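Local coordinates for protein Pgp2 (Campylobacter jejuni subsp. jejuni, PDB 6XJ6) that trims or remodels cell-wall peptidoglycan, probably as an LD-carboxypeptidase of the YkuD family, and so shapes the helical cell, at residues I29-K34 / M159-E164. Numbering follows the deposited sequence.
Sequences IVLTNK and MTEEKE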
loop_
_atom_site.group_PDB
_atom_site.type_symbol
_atom_site.label_atom_id
_atom_site.label_comp_id
_atom_site.label_asym_id
_atom_site.label_seq_id
_atom_site.Cartn_x
_atom_site.Cartn_y
_atom_site.Cartn_z
ATOM N N ILE A 29 -7.688 7.582 4.425
ATOM C CA ILE A 29 -6.521 6.877 4.940
ATOM C C ILE A 29 -6.704 6.681 6.438
ATOM O O ILE A 29 -6.831 7.660 7.182
ATOM C CB ILE A 29 -5.215 7.629 4.654
ATOM C CG1 ILE A 29 -5.053 7.890 3.150
ATOM C CG2 ILE A 29 -4.036 6.838 5.201
ATOM C CD1 ILE A 29 -5.411 9.296 2.749
ATOM N N VAL A 30 -6.701 5.424 6.875
ATOM C CA VAL A 30 -6.733 5.067 8.288
ATOM C C VAL A 30 -5.279 4.950 8.732
ATOM O O VAL A 30 -4.585 3.995 8.369
ATOM C CB VAL A 30 -7.473 3.739 8.498
ATOM C CG1 VAL A 30 -7.492 3.343 9.966
ATOM C CG2 VAL A 30 -8.885 3.827 7.949
ATOM N N LEU A 31 -4.815 5.926 9.504
ATOM C CA LEU A 31 -3.427 6.012 9.934
ATOM C C LEU A 31 -3.349 5.600 11.397
ATOM O O LEU A 31 -3.942 6.256 12.262
ATOM C CB LEU A 31 -2.896 7.436 9.748
ATOM C CG LEU A 31 -1.464 7.725 10.215
ATOM C CD1 LEU A 31 -0.469 6.912 9.397
ATOM C CD2 LEU A 31 -1.142 9.224 10.155
ATOM N N THR A 32 -2.622 4.516 11.668
ATOM C CA THR A 32 -2.404 4.023 13.019
ATOM C C THR A 32 -0.915 4.061 13.331
ATOM O O THR A 32 -0.091 3.665 12.503
ATOM C CB THR A 32 -2.900 2.569 13.150
ATOM O OG1 THR A 32 -4.289 2.498 12.822
ATOM C CG2 THR A 32 -2.712 2.043 14.565
ATOM N N ASN A 33 -0.576 4.514 14.537
ATOM C CA ASN A 33 0.793 4.458 15.034
ATOM C C ASN A 33 0.832 3.527 16.238
ATOM O O ASN A 33 0.179 3.791 17.254
ATOM C CB ASN A 33 1.302 5.850 15.408
ATOM C CG ASN A 33 2.773 5.847 15.788
ATOM O OD1 ASN A 33 3.154 5.345 16.847
ATOM N ND2 ASN A 33 3.608 6.395 14.918
ATOM N N LYS A 34 1.591 2.431 16.122
ATOM C CA LYS A 34 1.597 1.417 17.174
ATOM C C LYS A 34 2.278 1.881 18.455
ATOM O O LYS A 34 2.011 1.305 19.514
ATOM C CB LYS A 34 2.283 0.148 16.681
ATOM C CG LYS A 34 1.479 -0.639 15.658
ATOM C CD LYS A 34 2.337 -1.682 14.964
ATOM C CE LYS A 34 2.853 -2.743 15.937
ATOM N NZ LYS A 34 3.726 -3.746 15.267
ATOM N N MET A 159 -2.772 2.602 6.743
ATOM C CA MET A 159 -1.366 2.947 6.846
ATOM C C MET A 159 -0.997 2.781 8.311
ATOM O O MET A 159 -1.509 3.503 9.168
ATOM C CB MET A 159 -1.156 4.382 6.365
ATOM C CG MET A 159 0.264 4.871 6.455
ATOM S SD MET A 159 0.410 6.496 5.699
ATOM C CE MET A 159 2.045 6.960 6.248
ATOM N N THR A 160 -0.149 1.800 8.607
ATOM C CA THR A 160 0.210 1.480 9.980
ATOM C C THR A 160 1.703 1.670 10.185
ATOM O O THR A 160 2.517 1.025 9.511
ATOM C CB THR A 160 -0.227 0.069 10.342
ATOM O OG1 THR A 160 -1.641 -0.016 10.128
ATOM C CG2 THR A 160 0.093 -0.237 11.795
ATOM N N GLU A 161 2.040 2.565 11.104
ATOM C CA GLU A 161 3.401 2.879 11.501
ATOM C C GLU A 161 3.763 2.124 12.771
ATOM O O GLU A 161 2.915 1.863 13.629
ATOM C CB GLU A 161 3.527 4.373 11.817
ATOM C CG GLU A 161 3.180 5.278 10.678
ATOM C CD GLU A 161 3.130 6.738 11.072
ATOM O OE1 GLU A 161 2.800 7.061 12.236
ATOM O OE2 GLU A 161 3.406 7.582 10.195
ATOM N N GLU A 162 5.051 1.815 12.910
ATOM C CA GLU A 162 5.539 1.222 14.149
ATOM C C GLU A 162 5.813 2.296 15.191
ATOM O O GLU A 162 5.272 2.258 16.300
ATOM C CB GLU A 162 6.817 0.432 13.874
ATOM C CG GLU A 162 7.424 -0.239 15.084
ATOM C CD GLU A 162 6.713 -1.506 15.490
ATOM O OE1 GLU A 162 7.116 -2.075 16.524
ATOM O OE2 GLU A 162 5.771 -1.913 14.786
ATOM N N LYS A 163 6.681 3.250 14.859
ATOM C CA LYS A 163 7.065 4.297 15.794
ATOM C C LYS A 163 7.258 5.605 15.047
ATOM O O LYS A 163 6.579 6.595 15.333
ATOM C CB LYS A 163 8.358 3.923 16.523
ATOM C CG LYS A 163 8.844 4.964 17.509
ATOM C CD LYS A 163 10.195 4.576 18.081
ATOM C CE LYS A 163 10.683 5.590 19.100
ATOM N NZ LYS A 163 9.886 5.537 20.357
ATOM N N GLU A 164 8.171 5.611 14.081
ATOM C CA GLU A 164 8.477 6.831 13.349
ATOM C C GLU A 164 7.293 7.281 12.504
ATOM O O GLU A 164 6.530 6.476 11.961
ATOM C CB GLU A 164 9.701 6.631 12.457
ATOM C CG GLU A 164 10.951 6.238 13.221
ATOM C CD GLU A 164 11.325 7.242 14.294
ATOM O OE1 GLU A 164 11.230 8.461 14.031
ATOM O OE2 GLU A 164 11.705 6.814 15.407
HETATM O O HOH W 1 -3.969 1.786 10.225
#
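Strands 29-33 and 159-161 run parallel, their axes 4.7 Å apart, and the backbone ladder alternates from Met159 N to Val30 O (2.8 Å), Thr32 N to Met159 O, Glu161 N to Thr32 O and Lys34 N to Glu161 O. On the face that carries Leu31, Asn33, Met159 and Glu161, the extended Met159 chain lies alongside Leu31, whose CD1 rests 3.7 Å from Met159 CG. With CG anti to the backbone N (chi1 -174°), Asn33 carries its amide over to the Glu161 side chain and the loop that follows. Both ND2 bonds lie close to the amide plane: one reaches Glu161 OE1 at 2.9 Å, on the anti side but well out of the carboxylate plane, the other Lys163 O from above its carbonyl plane. Asn33 OD1 accepts from Asp36 N, and Glu161 OE2 pairs with Arg167. Strands 27-33 and 156-161 form the only parallel pair of the five-stranded mixed sheet of the L,D-transpeptidase catalytic domain, flanked by antiparallel 38-45 and 77-80; the side chain of Thr32 lies about 10 Å from that of the predicted nucleophile Cys136. On the opposite face a water links Thr32 OG1 (2.7 Å) and Thr160 OG1 (2.9 Å) and donates to Val30 O. Past the strand ends, Lys34 bends at chi3 (64°), bringing NZ to the syn lone pair of Glu162 OE2, a 2.8 Å salt bridge; NZ also bonds Leu62 O and Thr74 O, while Glu162 OE1 takes Gly64 N.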